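Local coordinates for protein BamL (Bacillus amyloliquefaciens, PDB 4KVZ) that probably transfers a methyl group from S-adenosylmethionine to nitrogen in plantazolicin biosynthesis, and binds the spent cofactor S-adenosyl-L-homocysteine, at residues A[54-59]-A[264-269]. Numbering follows the deposited sequence.
Sequences SSKFNR and IKNKRY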
ATOM      1  N   SER A  54      -7.317   8.576  12.738  1.00 19.66           N
ATOM      2  CA  SER A  54      -7.611   9.350  13.944  1.00 22.36           C
ATOM      3  C   SER A  54      -8.510  10.539  13.637  1.00 23.11           C
ATOM      4  O   SER A  54      -9.436  10.831  14.394  1.00 23.52           O
ATOM      5  CB  SER A  54      -6.316   9.836  14.604  1.00 22.92           C
ATOM      6  OG  SER A  54      -5.837   8.886  15.533  1.00 27.75           O
ATOM      7  N   SER A  55      -8.238  11.205  12.517  1.00 23.07           N
ATOM      8  CA  SER A  55      -8.986  12.399  12.123  1.00 23.57           C
ATOM      9  C   SER A  55     -10.392  12.052  11.660  1.00 23.32           C
ATOM     10  O   SER A  55     -11.345  12.757  11.987  1.00 23.12           O
ATOM     11  CB  SER A  55      -8.237  13.167  11.038  1.00 23.65           C
ATOM     12  OG  SER A  55      -7.011  13.660  11.555  1.00 27.66           O
ATOM     13  N   LYS A  56     -10.511  10.954  10.918  1.00 22.69           N
ATOM     14  CA  LYS A  56     -11.787  10.503  10.361  1.00 22.24           C
ATOM     15  C   LYS A  56     -12.718   9.885  11.411  1.00 21.94           C
ATOM     16  O   LYS A  56     -13.914  10.178  11.434  1.00 22.01           O
ATOM     17  CB  LYS A  56     -11.539   9.525   9.197  1.00 23.38           C
ATOM     18  CG  LYS A  56     -12.783   8.894   8.589  1.00 23.97           C
ATOM     19  CD  LYS A  56     -13.627   9.897   7.814  1.00 26.28           C
ATOM     20  CE  LYS A  56     -14.937   9.267   7.385  1.00 26.85           C
ATOM     21  NZ  LYS A  56     -15.840  10.283   6.791  1.00 28.99           N
ATOM     22  N   PHE A  57     -12.171   9.052  12.293  1.00 20.80           N
ATOM     23  CA  PHE A  57     -13.006   8.297  13.226  1.00 20.91           C
ATOM     24  C   PHE A  57     -12.899   8.722  14.690  1.00 21.56           C
ATOM     25  O   PHE A  57     -13.628   8.194  15.529  1.00 22.03           O
ATOM     26  CB  PHE A  57     -12.734   6.798  13.081  1.00 20.49           C
ATOM     27  CG  PHE A  57     -12.991   6.271  11.702  1.00 20.08           C
ATOM     28  CD1 PHE A  57     -14.289   6.191  11.204  1.00 20.61           C
ATOM     29  CD2 PHE A  57     -11.933   5.858  10.891  1.00 20.01           C
ATOM     30  CE1 PHE A  57     -14.529   5.704   9.925  1.00 20.34           C
ATOM     31  CE2 PHE A  57     -12.167   5.369   9.613  1.00 19.60           C
ATOM     32  CZ  PHE A  57     -13.466   5.288   9.133  1.00 20.36           C
ATOM     33  N   ASN A  58     -11.998   9.656  14.986  1.00 23.01           N
ATOM     34  CA  ASN A  58     -11.761  10.158  16.352  1.00 23.40           C
ATOM     35  C   ASN A  58     -11.408   9.064  17.354  1.00 22.63           C
ATOM     36  O   ASN A  58     -11.830   9.089  18.512  1.00 22.69           O
ATOM     37  CB  ASN A  58     -12.933  11.020  16.848  1.00 26.57           C
ATOM     38  CG  ASN A  58     -13.160  12.239  15.978  1.00 28.79           C
ATOM     39  OD1 ASN A  58     -14.194  12.359  15.326  1.00 32.06           O
ATOM     40  ND2 ASN A  58     -12.177  13.133  15.937  1.00 30.85           N
ATOM     41  N   ARG A  59     -10.638   8.090  16.875  1.00 21.37           N
ATOM     42  CA  ARG A  59     -10.105   7.014  17.688  1.00 20.58           C
ATOM     43  C   ARG A  59      -8.900   6.414  16.962  1.00 19.61           C
ATOM     44  O   ARG A  59      -8.693   6.672  15.775  1.00 18.68           O
ATOM     45  CB  ARG A  59     -11.164   5.930  17.947  1.00 21.06           C
ATOM     46  CG  ARG A  59     -11.902   5.420  16.707  1.00 22.39           C
ATOM     47  CD  ARG A  59     -12.554   4.058  16.959  1.00 23.98           C
ATOM     48  NE  ARG A  59     -11.536   3.015  16.918  1.00 24.90           N
ATOM     49  CZ  ARG A  59     -11.602   1.880  16.221  1.00 22.24           C
ATOM     50  NH1 ARG A  59     -12.672   1.545  15.509  1.00 21.74           N
ATOM     51  NH2 ARG A  59     -10.585   1.050  16.286  1.00 22.63           N
ATOM     52  N   ILE A 264     -13.150   3.962   2.117  1.00 19.12           N
ATOM     53  CA  ILE A 264     -13.471   4.371   3.488  1.00 19.66           C
ATOM     54  C   ILE A 264     -14.843   3.829   3.872  1.00 20.48           C
ATOM     55  O   ILE A 264     -15.821   4.028   3.145  1.00 21.24           O
ATOM     56  CB  ILE A 264     -13.427   5.913   3.644  1.00 19.85           C
ATOM     57  CG1 ILE A 264     -12.056   6.458   3.232  1.00 20.34           C
ATOM     58  CG2 ILE A 264     -13.712   6.340   5.085  1.00 20.32           C
ATOM     59  CD1 ILE A 264     -12.092   7.882   2.727  1.00 20.23           C
ATOM     60  N   LYS A 265     -14.909   3.125   5.001  1.00 20.01           N
ATOM     61  CA  LYS A 265     -16.166   2.537   5.455  1.00 21.40           C
ATOM     62  C   LYS A 265     -16.562   3.106   6.810  1.00 21.88           C
ATOM     63  O   LYS A 265     -15.795   3.045   7.770  1.00 20.77           O
ATOM     64  CB  LYS A 265     -16.070   1.005   5.497  1.00 22.01           C
ATOM     65  CG  LYS A 265     -17.338   0.278   5.957  1.00 22.86           C
ATOM     66  CD  LYS A 265     -17.126  -1.232   5.961  1.00 23.94           C
ATOM     67  CE  LYS A 265     -18.199  -1.981   6.747  1.00 26.30           C
ATOM     68  NZ  LYS A 265     -19.147  -2.705   5.854  1.00 28.84           N
ATOM     69  N   ASN A 266     -17.765   3.675   6.872  1.00 22.93           N
ATOM     70  CA  ASN A 266     -18.301   4.196   8.121  1.00 24.39           C
ATOM     71  C   ASN A 266     -19.752   3.745   8.225  1.00 25.09           C
ATOM     72  O   ASN A 266     -20.672   4.444   7.789  1.00 26.50           O
ATOM     73  CB  ASN A 266     -18.166   5.722   8.174  1.00 25.92           C
ATOM     74  CG  ASN A 266     -18.388   6.296   9.567  1.00 28.07           C
ATOM     75  OD1 ASN A 266     -18.504   5.567  10.559  1.00 27.73           O
ATOM     76  ND2 ASN A 266     -18.453   7.620   9.645  1.00 29.28           N
ATOM     77  N   LYS A 267     -19.939   2.545   8.765  1.00 25.15           N
ATOM     78  CA  LYS A 267     -21.255   1.916   8.822  1.00 25.97           C
ATOM     79  C   LYS A 267     -22.209   2.645   9.757  1.00 25.82           C
ATOM     80  O   LYS A 267     -21.905   2.865  10.925  1.00 25.97           O
ATOM     81  CB  LYS A 267     -21.149   0.441   9.215  1.00 26.42           C
ATOM     82  CG  LYS A 267     -22.503  -0.234   9.394  1.00 28.32           C
ATOM     83  CD  LYS A 267     -22.412  -1.745   9.293  1.00 30.83           C
ATOM     84  CE  LYS A 267     -23.802  -2.354   9.399  1.00 31.61           C
ATOM     85  NZ  LYS A 267     -23.757  -3.835   9.469  1.00 33.57           N
ATOM     86  N   ARG A 268     -23.362   3.013   9.214  1.00 26.91           N
ATOM     87  CA  ARG A 268     -24.458   3.573   9.986  1.00 28.40           C
ATOM     88  C   ARG A 268     -25.385   2.432  10.394  1.00 27.18           C
ATOM     89  O   ARG A 268     -25.871   1.686   9.547  1.00 27.89           O
ATOM     90  CB  ARG A 268     -25.236   4.593   9.151  1.00 31.95           C
ATOM     91  CG  ARG A 268     -24.445   5.810   8.692  1.00 35.37           C
ATOM     92  CD  ARG A 268     -25.196   6.548   7.588  1.00 39.13           C
ATOM     93  NE  ARG A 268     -26.438   7.160   8.068  1.00 42.20           N
ATOM     94  CZ  ARG A 268     -27.473   7.492   7.295  1.00 42.74           C
ATOM     95  NH1 ARG A 268     -27.445   7.267   5.986  1.00 43.14           N
ATOM     96  NH2 ARG A 268     -28.550   8.044   7.836  1.00 43.17           N
ATOM     97  N   TYR A 269     -25.610   2.283  11.693  1.00 25.55           N
ATOM     98  CA  TYR A 269     -26.486   1.226  12.193  1.00 25.23           C
ATOM     99  C   TYR A 269     -27.902   1.726  12.403  1.00 24.27           C
ATOM    100  O   TYR A 269     -28.125   2.914  12.609  1.00 22.92           O
ATOM    101  CB  TYR A 269     -25.952   0.674  13.516  1.00 25.04           C
ATOM    102  CG  TYR A 269     -24.767  -0.221  13.340  1.00 24.77           C
ATOM    103  CD1 TYR A 269     -24.935  -1.584  13.109  1.00 24.87           C
ATOM    104  CD2 TYR A 269     -23.471   0.292  13.382  1.00 25.06           C
ATOM    105  CE1 TYR A 269     -23.844  -2.422  12.940  1.00 25.87           C
ATOM    106  CE2 TYR A 269     -22.372  -0.536  13.211  1.00 25.06           C
ATOM    107  CZ  TYR A 269     -22.568  -1.889  12.990  1.00 25.64           C
ATOM    108  OH  TYR A 269     -21.488  -2.715  12.813  1.00 27.33           O
TER
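F57 turns its CG away from its own carbonyl carbon (chi1 -59°), which sends the ring out from the last turn of its helix toward I264, K265 and N266 near the end of their strand. On the strand, N266 puts CG opposite its backbone N (chi1 -166°), and N266 CG lies at the edge of the F57 ring, close to its plane, 3.9 Å from F57 CE1. Ring and amide stand almost perpendicular, 86° apart. F57 CZ also lies 3.5 Å from K265 O, approached obliquely, and meets I264 CG2 at 4.2 Å. K56 closes over one ring face: its CG sits 3.6 Å above the plane, and the chain, bent at chi2, carries CE on to I264 CG2 at 3.9 Å. In this Rossmann-like methyltransferase fold, the contact joins the C-terminal end of helix 24-57 to the C-terminal end of strand 258-266, which runs antiparallel between 155-162 and 210-215, away from the cofactor pocket. No hydrogen bond crosses here; the touching is by van der Waals packing. An alanine in place of F57 would probably open a gap beside I264 CG2 and leave the K56 methylenes without the ring they cover. The ring of Y53, one turn back on the same helix, also meets F57.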